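Local coordinates for chitin oligosaccahride binding protein NagB1 (Paenibacillus sp. FPU-7, PDB 7EHP) that binds chitin oligosaccharides such as N,N'-diacetylchitobiose and N,N',N''-triacetylchitotriose, probably as the extracellular solute-binding component of a sugar uptake system, at residues A359-T364 with Q387-D392; L83-I88 with Y286-S291. All coordinates share one frame; numbering follows the deposited sequence.

Contact 1: residues A359-T364 with Q387-D392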
loop_
_atom_site.group_PDB
_atom_site.type_symbol
_atom_site.label_atom_id
_atom_site.label_comp_id
_atom_site.label_asym_id
_atom_site.label_seq_id
_atom_site.Cartn_x
_atom_site.Cartn_y
_atom_site.Cartn_z
ATOM N N ALA A 359 -11.169 -8.411 -7.214
ATOM C CA ALA A 359 -11.237 -7.013 -7.643
ATOM C C ALA A 359 -12.630 -6.424 -7.454
ATOM O O ALA A 359 -12.772 -5.284 -6.999
ATOM C CB ALA A 359 -10.818 -6.880 -9.110
ATOM N N LYS A 360 -13.671 -7.184 -7.803
ATOM C CA LYS A 360 -15.028 -6.664 -7.699
ATOM C C LYS A 360 -15.392 -6.341 -6.261
ATOM O O LYS A 360 -16.128 -5.380 -6.010
ATOM C CB LYS A 360 -16.030 -7.664 -8.266
ATOM C CG LYS A 360 -17.368 -7.034 -8.661
ATOM C CD LYS A 360 -17.239 -6.302 -9.990
ATOM C CE LYS A 360 -18.298 -5.211 -10.166
ATOM N NZ LYS A 360 -18.057 -4.447 -11.435
ATOM N N VAL A 361 -14.886 -7.128 -5.310
ATOM C CA VAL A 361 -15.158 -6.878 -3.898
ATOM C C VAL A 361 -14.453 -5.607 -3.444
ATOM O O VAL A 361 -15.042 -4.763 -2.764
ATOM C CB VAL A 361 -14.732 -8.095 -3.055
ATOM C CG1 VAL A 361 -14.771 -7.769 -1.570
ATOM C CG2 VAL A 361 -15.606 -9.299 -3.380
ATOM N N ARG A 362 -13.170 -5.474 -3.799
ATOM C CA ARG A 362 -12.411 -4.258 -3.522
ATOM C C ARG A 362 -13.107 -3.031 -4.103
ATOM O O ARG A 362 -13.230 -2.004 -3.435
ATOM C CB ARG A 362 -10.999 -4.388 -4.112
ATOM C CG ARG A 362 -10.009 -3.321 -3.622
ATOM C CD ARG A 362 -9.166 -2.769 -4.766
ATOM N NE ARG A 362 -9.899 -1.819 -5.594
ATOM C CZ ARG A 362 -10.299 -2.059 -6.838
ATOM N NH1 ARG A 362 -10.034 -3.223 -7.418
ATOM N NH2 ARG A 362 -10.944 -1.123 -7.508
ATOM N N GLU A 363 -13.517 -3.109 -5.375
ATOM C CA GLU A 363 -14.178 -1.976 -6.014
ATOM C C GLU A 363 -15.464 -1.604 -5.282
ATOM O O GLU A 363 -15.759 -0.420 -5.074
ATOM C CB GLU A 363 -14.474 -2.308 -7.478
ATOM C CG GLU A 363 -15.141 -1.162 -8.212
ATOM C CD GLU A 363 -15.553 -1.508 -9.640
ATOM O OE1 GLU A 363 -16.511 -2.285 -9.822
ATOM O OE2 GLU A 363 -14.914 -0.990 -10.578
ATOM N N THR A 364 -16.231 -2.610 -4.864
ATOM C CA THR A 364 -17.484 -2.363 -4.161
ATOM C C THR A 364 -17.238 -1.734 -2.794
ATOM O O THR A 364 -17.968 -0.829 -2.379
ATOM C CB THR A 364 -18.236 -3.685 -4.045
ATOM O OG1 THR A 364 -18.420 -4.208 -5.371
ATOM C CG2 THR A 364 -19.573 -3.517 -3.306
ATOM N N GLN A 387 -21.482 -8.186 1.522
ATOM C CA GLN A 387 -21.607 -9.635 1.606
ATOM C C GLN A 387 -22.222 -10.210 0.339
ATOM O O GLN A 387 -21.792 -11.269 -0.128
ATOM C CB GLN A 387 -22.403 -10.061 2.838
ATOM C CG GLN A 387 -22.396 -11.586 3.009
ATOM C CD GLN A 387 -20.989 -12.158 3.085
ATOM O OE1 GLN A 387 -20.045 -11.473 3.499
ATOM N NE2 GLN A 387 -20.841 -13.425 2.704
ATOM N N LYS A 388 -23.215 -9.536 -0.239
ATOM C CA LYS A 388 -23.799 -10.049 -1.477
ATOM C C LYS A 388 -22.744 -10.130 -2.570
ATOM O O LYS A 388 -22.639 -11.145 -3.266
ATOM C CB LYS A 388 -24.983 -9.184 -1.921
ATOM C CG LYS A 388 -26.213 -9.409 -1.057
ATOM C CD LYS A 388 -27.447 -8.669 -1.548
ATOM C CE LYS A 388 -28.599 -8.825 -0.549
ATOM N NZ LYS A 388 -29.100 -10.237 -0.468
ATOM N N VAL A 389 -21.941 -9.071 -2.729
ATOM C CA VAL A 389 -20.896 -9.089 -3.749
ATOM C C VAL A 389 -19.867 -10.160 -3.422
ATOM O O VAL A 389 -19.355 -10.846 -4.315
ATOM C CB VAL A 389 -20.263 -7.695 -3.888
ATOM C CG1 VAL A 389 -19.035 -7.742 -4.790
ATOM C CG2 VAL A 389 -21.281 -6.742 -4.449
ATOM N N GLN A 390 -19.568 -10.336 -2.132
ATOM C CA GLN A 390 -18.629 -11.372 -1.718
ATOM C C GLN A 390 -19.128 -12.760 -2.105
ATOM O O GLN A 390 -18.347 -13.598 -2.579
ATOM C CB GLN A 390 -18.401 -11.284 -0.212
ATOM C CG GLN A 390 -17.271 -12.162 0.291
ATOM C CD GLN A 390 -15.964 -11.784 -0.320
ATOM O OE1 GLN A 390 -15.396 -10.752 0.021
ATOM N NE2 GLN A 390 -15.462 -12.616 -1.229
ATOM N N GLU A 391 -20.429 -13.024 -1.919
ATOM C CA GLU A 391 -20.991 -14.314 -2.318
ATOM C C GLU A 391 -20.868 -14.518 -3.819
ATOM O O GLU A 391 -20.520 -15.614 -4.280
ATOM C CB GLU A 391 -22.469 -14.439 -1.922
ATOM C CG GLU A 391 -22.911 -13.904 -0.576
ATOM C CD GLU A 391 -22.795 -14.919 0.530
ATOM O OE1 GLU A 391 -23.345 -14.683 1.638
ATOM O OE2 GLU A 391 -22.125 -15.941 0.285
ATOM N N ASP A 392 -21.198 -13.475 -4.598
ATOM C CA ASP A 392 -21.119 -13.554 -6.056
ATOM C C ASP A 392 -19.689 -13.792 -6.523
ATOM O O ASP A 392 -19.442 -14.617 -7.408
ATOM C CB ASP A 392 -21.657 -12.267 -6.690
ATOM C CG ASP A 392 -23.163 -12.146 -6.606
ATOM O OD1 ASP A 392 -23.796 -12.956 -5.895
ATOM O OD2 ASP A 392 -23.714 -11.238 -7.264
#

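Contact 2: residues L83-I88 with Y286-S291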
loop_
_atom_site.group_PDB
_atom_site.type_symbol
_atom_site.label_atom_id
_atom_site.label_comp_id
_atom_site.label_asym_id
_atom_site.label_seq_id
_atom_site.Cartn_x
_atom_site.Cartn_y
_atom_site.Cartn_z
ATOM N N LEU A 83 5.621 -13.923 -16.925
ATOM C CA LEU A 83 6.853 -14.696 -17.015
ATOM C C LEU A 83 7.206 -15.307 -15.664
ATOM O O LEU A 83 7.209 -14.612 -14.643
ATOM C CB LEU A 83 7.978 -13.786 -17.482
ATOM C CG LEU A 83 9.312 -14.424 -17.828
ATOM C CD1 LEU A 83 9.137 -15.389 -19.016
ATOM C CD2 LEU A 83 10.291 -13.289 -18.121
ATOM N N GLU A 84 7.501 -16.605 -15.653
ATOM C CA GLU A 84 7.967 -17.268 -14.440
ATOM C C GLU A 84 9.439 -16.949 -14.215
ATOM O O GLU A 84 10.244 -17.002 -15.148
ATOM C CB GLU A 84 7.751 -18.777 -14.539
ATOM C CG GLU A 84 7.531 -19.464 -13.202
ATOM C CD GLU A 84 8.828 -19.727 -12.479
ATOM O OE1 GLU A 84 9.861 -19.886 -13.168
ATOM O OE2 GLU A 84 8.825 -19.787 -11.228
ATOM N N LEU A 85 9.793 -16.626 -12.970
ATOM C CA LEU A 85 11.059 -15.960 -12.677
ATOM C C LEU A 85 12.090 -16.838 -11.976
ATOM O O LEU A 85 13.156 -16.335 -11.604
ATOM C CB LEU A 85 10.812 -14.709 -11.831
ATOM C CG LEU A 85 9.853 -13.669 -12.407
ATOM C CD1 LEU A 85 9.784 -12.450 -11.493
ATOM C CD2 LEU A 85 10.264 -13.266 -13.816
ATOM N N THR A 86 11.815 -18.116 -11.779
ATOM C CA THR A 86 12.772 -18.926 -11.029
ATOM C C THR A 86 14.079 -19.199 -11.791
ATOM O O THR A 86 15.152 -19.150 -11.172
ATOM C CB THR A 86 12.110 -20.235 -10.592
ATOM O OG1 THR A 86 10.930 -19.931 -9.833
ATOM C CG2 THR A 86 13.067 -21.045 -9.727
ATOM N N PRO A 87 14.065 -19.474 -13.106
ATOM C CA PRO A 87 15.359 -19.590 -13.806
ATOM C C PRO A 87 16.208 -18.344 -13.670
ATOM O O PRO A 87 17.408 -18.445 -13.385
ATOM C CB PRO A 87 14.949 -19.846 -15.263
ATOM C CG PRO A 87 13.620 -20.486 -15.163
ATOM C CD PRO A 87 12.949 -19.762 -14.027
ATOM N N ILE A 88 15.594 -17.164 -13.823
ATOM C CA ILE A 88 16.322 -15.900 -13.736
ATOM C C ILE A 88 16.831 -15.657 -12.325
ATOM O O ILE A 88 17.949 -15.160 -12.129
ATOM C CB ILE A 88 15.422 -14.751 -14.213
ATOM C CG1 ILE A 88 15.032 -14.968 -15.669
ATOM C CG2 ILE A 88 16.099 -13.393 -13.997
ATOM C CD1 ILE A 88 14.214 -13.824 -16.225
ATOM N N TYR A 286 7.385 -5.406 -9.515
ATOM C CA TYR A 286 7.295 -5.482 -10.966
ATOM C C TYR A 286 7.057 -6.913 -11.423
ATOM O O TYR A 286 7.570 -7.869 -10.828
ATOM C CB TYR A 286 8.572 -4.914 -11.613
ATOM C CG TYR A 286 8.594 -3.428 -11.420
ATOM C CD1 TYR A 286 7.900 -2.590 -12.288
ATOM C CD2 TYR A 286 9.220 -2.863 -10.323
ATOM C CE1 TYR A 286 7.871 -1.212 -12.077
ATOM C CE2 TYR A 286 9.197 -1.482 -10.107
ATOM C CZ TYR A 286 8.524 -0.668 -10.984
ATOM O OH TYR A 286 8.483 0.699 -10.759
ATOM N N GLY A 287 6.253 -7.052 -12.478
ATOM C CA GLY A 287 6.075 -8.312 -13.157
ATOM C C GLY A 287 6.599 -8.175 -14.578
ATOM O O GLY A 287 6.955 -7.086 -15.032
ATOM N N PHE A 288 6.627 -9.291 -15.286
ATOM C CA PHE A 288 7.231 -9.294 -16.611
ATOM C C PHE A 288 6.333 -10.062 -17.564
ATOM O O PHE A 288 5.807 -11.123 -17.210
ATOM C CB PHE A 288 8.655 -9.881 -16.530
ATOM C CG PHE A 288 9.532 -9.123 -15.578
ATOM C CD1 PHE A 288 10.223 -8.003 -16.006
ATOM C CD2 PHE A 288 9.595 -9.476 -14.237
ATOM C CE1 PHE A 288 10.988 -7.268 -15.136
ATOM C CE2 PHE A 288 10.363 -8.741 -13.355
ATOM C CZ PHE A 288 11.056 -7.633 -13.807
ATOM N N SER A 289 6.134 -9.504 -18.757
ATOM C CA SER A 289 5.271 -10.150 -19.735
ATOM C C SER A 289 5.755 -11.559 -20.050
ATOM O O SER A 289 6.961 -11.826 -20.142
ATOM C CB SER A 289 5.207 -9.339 -21.023
ATOM O OG SER A 289 4.310 -9.944 -21.942
ATOM N N ALA A 290 4.797 -12.469 -20.218
ATOM C CA ALA A 290 5.142 -13.796 -20.708
ATOM C C ALA A 290 5.682 -13.751 -22.131
ATOM O O ALA A 290 6.438 -14.644 -22.517
ATOM C CB ALA A 290 3.924 -14.714 -20.630
ATOM N N SER A 291 5.340 -12.711 -22.898
ATOM C CA SER A 291 5.730 -12.572 -24.303
ATOM C C SER A 291 6.981 -11.704 -24.416
ATOM O O SER A 291 6.928 -10.533 -24.788
ATOM C CB SER A 291 4.587 -11.970 -25.108
ATOM O OG SER A 291 3.471 -12.830 -25.114
HETATM O O HOH W 1 6.695 -11.838 -14.061
#

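Contact 1: residues A359-T364 with Q387-D392
An antiparallel pair of C-terminal helices, 359-373 and 379-396, forms this contact, in which Val389 meets Thr364 and Val361 meets Gln390. The short axes of the two segments approach to 9.2 Å and run at 169°, the geometry of a helical hairpin. No hydrogen bond crosses between the segments; 215 Å² of buried surface is the evidence that they pack. Val389 points at the facing helix and spreads its two methyls over Thr364: CG1 comes to 3.6 Å from Thr364 OG1, while CG2 lies 3.8 Å from Thr364 CG2. The threonine hydroxyl is turned back onto its own helix, because chi1 of -57° sets OG1 beside the backbone N, and there it donates to Lys360 O at 2.7 Å. That carbonyl also accepts from Thr364 N, and the two donors reach it from opposite faces of its plane. Were Thr364 replaced by an alanine, Lys360 O would probably lose its hydroxyl donor and a gap would be likely to open beside both methyls of Val389. Val361 adds an apolar touch, its CG2 standing 4.0 Å from Val389 CG1. Its other methyl, CG1, lies 3.4 Å from Gln390 OE1, a van der Waals contact with an amide oxygen whose hydrogen bond comes from Trp195 NE1. Gln390 sends CG anti to its N (chi1 -170°) and then bends at chi2, which carries the amide across to Val361; its NE2 is held by Gln358 and Asn394. The end of Lys360 leads away from helix 379-396, and its NZ forms a salt bridge with Glu363 OE1 at 3.1 Å. Just before and just after 387-392, Met386 and Ala393 also touch Val361, while Phe188 and Val189 of helix 184-190 pack against Gln390.

Contact 2: residues L83-I88 with Y286-S291
Leu83 and Phe288 join the loop leading into helix 86-92 to the end of strand 277-288, a strand of the mixed sheet in this periplasmic-binding-protein-type fold. The backbone link is one hydrogen bond, Leu83 N to Phe288 O, 2.8 Å long and nearly straight at 175°. Water 1 adds a bridge: it accepts from Phe288 N at 2.8 Å and is placed to donate to Leu83 O.

The apolar contact has two parts. Leu83 CB lies 4.1 Å from Phe288 CB and also rests near the carbonyl oxygen of Ser289. Leu85 crosses Phe288 at about a right angle, with its CD2 3.9 Å from Phe288 CD2 and CD1 close behind. Chi1 of -58° sets the Phe288 ring beside its own backbone N, and CD2 of that ring meets the Leu85 methyls; Ala300 and Ile304 of helix 294-307 also touch this side chain.

Local side-chain-to-backbone bonds flank the contact. Ser289 OG accepts from Ser291 N, an ST turn just after the strand. Before helix 86-92, Glu84 OE1 caps Thr86 N at 3.0 Å, and Glu84 OE2 receives Thr86 OG1 through its syn lone pair.

How the contacts relate
Contact 2 closes along the chain before contact 1 opens, so the two lie in series. Their centres are 30 Å apart and their nearest atoms about 17 Å apart, with no touch between them. Contact 2 joins a helix-leading loop to strand 277-288 of the mixed sheet, bridging 197 intervening residues, whereas the segments of contact 1 have 22 residues between them and lie on two consecutive helices near the C-terminus. Strand 277-288 also pairs with strand 348-350, which precedes helix 359-373. Side chains of both, Val361 and Phe288, lie about 13 Å from a bound NAG, consistent with both contacts belonging to the scaffold behind the sugar site and not touching the sugar.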